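PDB 6DM4: RavO from Legionella pneumophila subsp. pneumophila, which binds a phosphotyrosine peptide of human Shc1 through its SH2 domain, the part present here, and so probably targets phosphorylated host proteins. Local coordinates for residues 62-73 with 108-117. Residues are numbered along the deposited sequence; the frame is centred on the assembly and turned at random.
Sequences FQASDGIHSIRY and HITQNKELIE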
loop_
_atom_site.group_PDB
_atom_site.type_symbol
_atom_site.label_atom_id
_atom_site.label_comp_id
_atom_site.label_asym_id
_atom_site.label_seq_id
_atom_site.Cartn_x
_atom_site.Cartn_y
_atom_site.Cartn_z
ATOM N N PHE A 62 9.252 17.309 -0.911
ATOM C CA PHE A 62 8.762 18.403 -1.733
ATOM C C PHE A 62 9.933 19.316 -2.055
ATOM O O PHE A 62 11.026 19.179 -1.502
ATOM C CB PHE A 62 7.625 19.175 -1.053
ATOM C CG PHE A 62 7.971 19.696 0.312
ATOM C CD1 PHE A 62 8.602 20.920 0.463
ATOM C CD2 PHE A 62 7.654 18.965 1.448
ATOM C CE1 PHE A 62 8.921 21.407 1.719
ATOM C CE2 PHE A 62 7.973 19.448 2.704
ATOM C CZ PHE A 62 8.607 20.667 2.838
ATOM N N GLN A 63 9.697 20.252 -2.968
ATOM C CA GLN A 63 10.741 21.147 -3.443
ATOM C C GLN A 63 10.350 22.592 -3.178
ATOM O O GLN A 63 9.215 22.994 -3.452
ATOM C CB GLN A 63 11.003 20.939 -4.938
ATOM C CG GLN A 63 12.187 21.733 -5.467
ATOM C CD GLN A 63 12.534 21.373 -6.897
ATOM O OE1 GLN A 63 13.694 21.135 -7.223
ATOM N NE2 GLN A 63 11.525 21.340 -7.760
ATOM N N ALA A 64 11.290 23.359 -2.640
ATOM C CA ALA A 64 11.218 24.810 -2.553
ATOM C C ALA A 64 12.411 25.399 -3.301
ATOM O O ALA A 64 13.203 24.676 -3.910
ATOM C CB ALA A 64 11.190 25.276 -1.094
ATOM N N SER A 65 12.549 26.727 -3.242
ATOM C CA SER A 65 13.603 27.381 -4.011
ATOM C C SER A 65 14.997 27.055 -3.488
ATOM O O SER A 65 15.976 27.232 -4.224
ATOM C CB SER A 65 13.391 28.897 -4.025
ATOM O OG SER A 65 13.412 29.431 -2.715
ATOM N N ASP A 66 15.117 26.577 -2.251
ATOM C CA ASP A 66 16.412 26.201 -1.701
ATOM C C ASP A 66 16.693 24.708 -1.816
ATOM O O ASP A 66 17.718 24.243 -1.310
ATOM C CB ASP A 66 16.522 26.653 -0.238
ATOM C CG ASP A 66 15.740 25.770 0.715
ATOM O OD1 ASP A 66 14.733 25.164 0.287
ATOM O OD2 ASP A 66 16.131 25.689 1.899
ATOM N N GLY A 67 15.818 23.950 -2.472
ATOM C CA GLY A 67 16.072 22.541 -2.687
ATOM C C GLY A 67 14.964 21.630 -2.204
ATOM O O GLY A 67 13.844 22.075 -1.937
ATOM N N ILE A 68 15.268 20.351 -2.087
ATOM C CA ILE A 68 14.285 19.352 -1.696
ATOM C C ILE A 68 14.294 19.222 -0.184
ATOM O O ILE A 68 15.357 19.245 0.453
ATOM C CB ILE A 68 14.573 18.008 -2.387
ATOM C CG1 ILE A 68 14.309 18.140 -3.885
ATOM C CG2 ILE A 68 13.717 16.894 -1.810
ATOM C CD1 ILE A 68 15.299 17.415 -4.719
ATOM N N HIS A 69 13.099 19.132 0.388
ATOM C CA HIS A 69 12.894 18.889 1.807
ATOM C C HIS A 69 12.087 17.613 1.983
ATOM O O HIS A 69 11.254 17.261 1.140
ATOM C CB HIS A 69 12.172 20.066 2.476
ATOM C CG HIS A 69 12.864 21.379 2.286
ATOM N ND1 HIS A 69 13.680 21.935 3.245
ATOM C CD2 HIS A 69 12.871 22.240 1.241
ATOM C CE1 HIS A 69 14.159 23.086 2.803
ATOM N NE2 HIS A 69 13.683 23.293 1.588
ATOM N N SER A 70 12.337 16.913 3.084
ATOM C CA SER A 70 11.633 15.677 3.367
ATOM C C SER A 70 11.119 15.681 4.801
ATOM O O SER A 70 11.622 16.405 5.663
ATOM C CB SER A 70 12.531 14.455 3.115
ATOM O OG SER A 70 12.746 14.256 1.727
ATOM N N ILE A 71 10.075 14.889 5.032
ATOM C CA ILE A 71 9.500 14.671 6.355
ATOM C C ILE A 71 9.318 13.172 6.520
ATOM O O ILE A 71 8.816 12.505 5.611
ATOM C CB ILE A 71 8.146 15.387 6.525
ATOM C CG1 ILE A 71 8.243 16.863 6.151
ATOM C CG2 ILE A 71 7.627 15.228 7.957
ATOM C CD1 ILE A 71 6.885 17.516 5.996
ATOM N N ARG A 72 9.720 12.634 7.667
ATOM C CA ARG A 72 9.572 11.206 7.915
ATOM C C ARG A 72 8.360 10.947 8.801
ATOM O O ARG A 72 8.188 11.606 9.832
ATOM C CB ARG A 72 10.828 10.615 8.555
ATOM C CG ARG A 72 10.744 9.102 8.706
ATOM C CD ARG A 72 11.961 8.538 9.395
ATOM N NE ARG A 72 13.167 8.735 8.596
ATOM C CZ ARG A 72 14.398 8.599 9.074
ATOM N NH1 ARG A 72 14.577 8.268 10.346
ATOM N NH2 ARG A 72 15.450 8.796 8.284
ATOM N N TYR A 73 7.530 9.988 8.394
ATOM C CA TYR A 73 6.355 9.576 9.150
ATOM C C TYR A 73 6.464 8.103 9.515
ATOM O O TYR A 73 7.154 7.328 8.846
ATOM C CB TYR A 73 5.062 9.814 8.355
ATOM C CG TYR A 73 4.831 11.269 8.032
ATOM C CD1 TYR A 73 4.310 12.139 8.983
ATOM C CD2 TYR A 73 5.144 11.774 6.783
ATOM C CE1 TYR A 73 4.103 13.470 8.690
ATOM C CE2 TYR A 73 4.947 13.102 6.479
ATOM C CZ TYR A 73 4.433 13.946 7.431
ATOM O OH TYR A 73 4.241 15.272 7.118
ATOM N N HIS A 108 -0.373 18.235 6.720
ATOM C CA HIS A 108 0.894 18.317 7.444
ATOM C C HIS A 108 2.039 18.682 6.511
ATOM O O HIS A 108 2.942 19.440 6.887
ATOM C CB HIS A 108 1.180 16.988 8.148
ATOM C CG HIS A 108 2.282 17.056 9.160
ATOM N ND1 HIS A 108 3.605 16.844 8.838
ATOM C CD2 HIS A 108 2.254 17.292 10.493
ATOM C CE1 HIS A 108 4.346 16.958 9.926
ATOM N NE2 HIS A 108 3.550 17.228 10.944
ATOM N N ILE A 109 2.017 18.153 5.285
ATOM C CA ILE A 109 3.106 18.385 4.341
ATOM C C ILE A 109 2.998 19.766 3.707
ATOM O O ILE A 109 3.983 20.509 3.636
ATOM C CB ILE A 109 3.125 17.276 3.272
ATOM C CG1 ILE A 109 3.496 15.935 3.898
ATOM C CG2 ILE A 109 4.121 17.615 2.165
ATOM C CD1 ILE A 109 2.919 14.731 3.173
ATOM N N THR A 110 1.811 20.127 3.210
ATOM C CA THR A 110 1.690 21.384 2.476
ATOM C C THR A 110 1.800 22.589 3.399
ATOM O O THR A 110 2.368 23.615 3.007
ATOM C CB THR A 110 0.378 21.434 1.693
ATOM O OG1 THR A 110 -0.725 21.319 2.592
ATOM C CG2 THR A 110 0.319 20.304 0.668
ATOM N N GLN A 111 1.279 22.490 4.624
ATOM C CA GLN A 111 1.475 23.573 5.580
ATOM C C GLN A 111 2.944 23.702 5.957
ATOM O O GLN A 111 3.453 24.817 6.114
ATOM C CB GLN A 111 0.613 23.347 6.825
ATOM C CG GLN A 111 -0.886 23.501 6.591
ATOM C CD GLN A 111 -1.697 23.436 7.882
ATOM O OE1 GLN A 111 -1.231 23.842 8.949
ATOM N NE2 GLN A 111 -2.922 22.928 7.783
ATOM N N ASN A 112 3.647 22.571 6.096
ATOM C CA ASN A 112 5.079 22.624 6.380
ATOM C C ASN A 112 5.846 23.230 5.212
ATOM O O ASN A 112 6.785 24.010 5.413
ATOM C CB ASN A 112 5.605 21.226 6.701
ATOM C CG ASN A 112 5.742 20.988 8.190
ATOM O OD1 ASN A 112 6.304 21.808 8.906
ATOM N ND2 ASN A 112 5.203 19.872 8.666
ATOM N N LYS A 113 5.463 22.876 3.983
ATOM C CA LYS A 113 6.061 23.513 2.817
ATOM C C LYS A 113 5.795 25.014 2.822
ATOM O O LYS A 113 6.651 25.811 2.413
ATOM C CB LYS A 113 5.520 22.872 1.539
ATOM C CG LYS A 113 6.037 23.490 0.249
ATOM C CD LYS A 113 5.587 22.673 -0.961
ATOM C CE LYS A 113 5.942 23.365 -2.258
ATOM N NZ LYS A 113 7.355 23.822 -2.227
ATOM N N GLU A 114 4.609 25.417 3.282
ATOM C CA GLU A 114 4.277 26.836 3.340
ATOM C C GLU A 114 5.198 27.579 4.298
ATOM O O GLU A 114 5.666 28.681 3.988
ATOM C CB GLU A 114 2.815 27.010 3.749
ATOM C CG GLU A 114 2.350 28.451 3.830
ATOM C CD GLU A 114 0.858 28.591 3.597
ATOM O OE1 GLU A 114 0.185 27.553 3.417
ATOM O OE2 GLU A 114 0.359 29.737 3.596
ATOM N N LEU A 115 5.473 26.990 5.467
ATOM C CA LEU A 115 6.388 27.617 6.418
ATOM C C LEU A 115 7.774 27.793 5.813
ATOM O O LEU A 115 8.407 28.842 5.982
ATOM C CB LEU A 115 6.480 26.783 7.696
ATOM C CG LEU A 115 5.335 26.850 8.707
ATOM C CD1 LEU A 115 5.656 25.970 9.899
ATOM C CD2 LEU A 115 5.080 28.281 9.150
ATOM N N ILE A 116 8.259 26.769 5.107
ATOM C CA ILE A 116 9.574 26.842 4.475
ATOM C C ILE A 116 9.611 27.966 3.447
ATOM O O ILE A 116 10.529 28.797 3.439
ATOM C CB ILE A 116 9.935 25.490 3.831
ATOM C CG1 ILE A 116 10.034 24.391 4.891
ATOM C CG2 ILE A 116 11.235 25.610 3.019
ATOM C CD1 ILE A 116 11.249 24.501 5.773
ATOM N N GLU A 117 8.608 28.010 2.565
ATOM C CA GLU A 117 8.598 28.984 1.476
ATOM C C GLU A 117 8.500 30.412 1.996
ATOM O O GLU A 117 9.087 31.334 1.419
ATOM C CB GLU A 117 7.435 28.696 0.527
ATOM C CG GLU A 117 7.595 27.443 -0.310
ATOM C CD GLU A 117 6.468 27.279 -1.307
ATOM O OE1 GLU A 117 5.376 27.836 -1.065
ATOM O OE2 GLU A 117 6.675 26.597 -2.333
#
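F62 lays one face of its ring against the aliphatic chain of K113: CB of K113 is 3.9 Å from the ring centroid and 17° off the ring normal, a CH-pi contact. On the opposite face lies H69 O, with I71 CD1 at the edge. K113 stays extended until chi4 turns at 48°, and its NZ donates to Q63 O at a modelled 2.4 Å, too short to be taken literally; in the modelled conformer of E117, K113 NZ also forms a salt bridge with E117 OE2 at 2.9 Å. Toward the hairpin turn, I116 sets CG2 over the H69 ring, 4.0 Å from its centroid. D66 OD1 fixes the rotation of that imidazole by accepting from H69 NE2 through its syn lone pair, close to the ring plane. At the other end, in the modelled conformer of H108, Y73 turns its ring edge toward the H108 face, with planes at 75°, and the hydrogen bond between Y73 OH and H108 ND1 is a doubtfully short 2.4 Å, either atom possibly donating. N112 places ND2 over one face of the H108 ring, near its rim, and bonds H108 O. I71 and N112 also pack on the bound peptide, whose modified side chain bonds R72 NH2 and packs on S70, itself backbone-bonded to the peptide. Helix 101-119 thus covers the hairpin of strands 55-64 and 67-76, as the C-terminal helix of an SH2 fold.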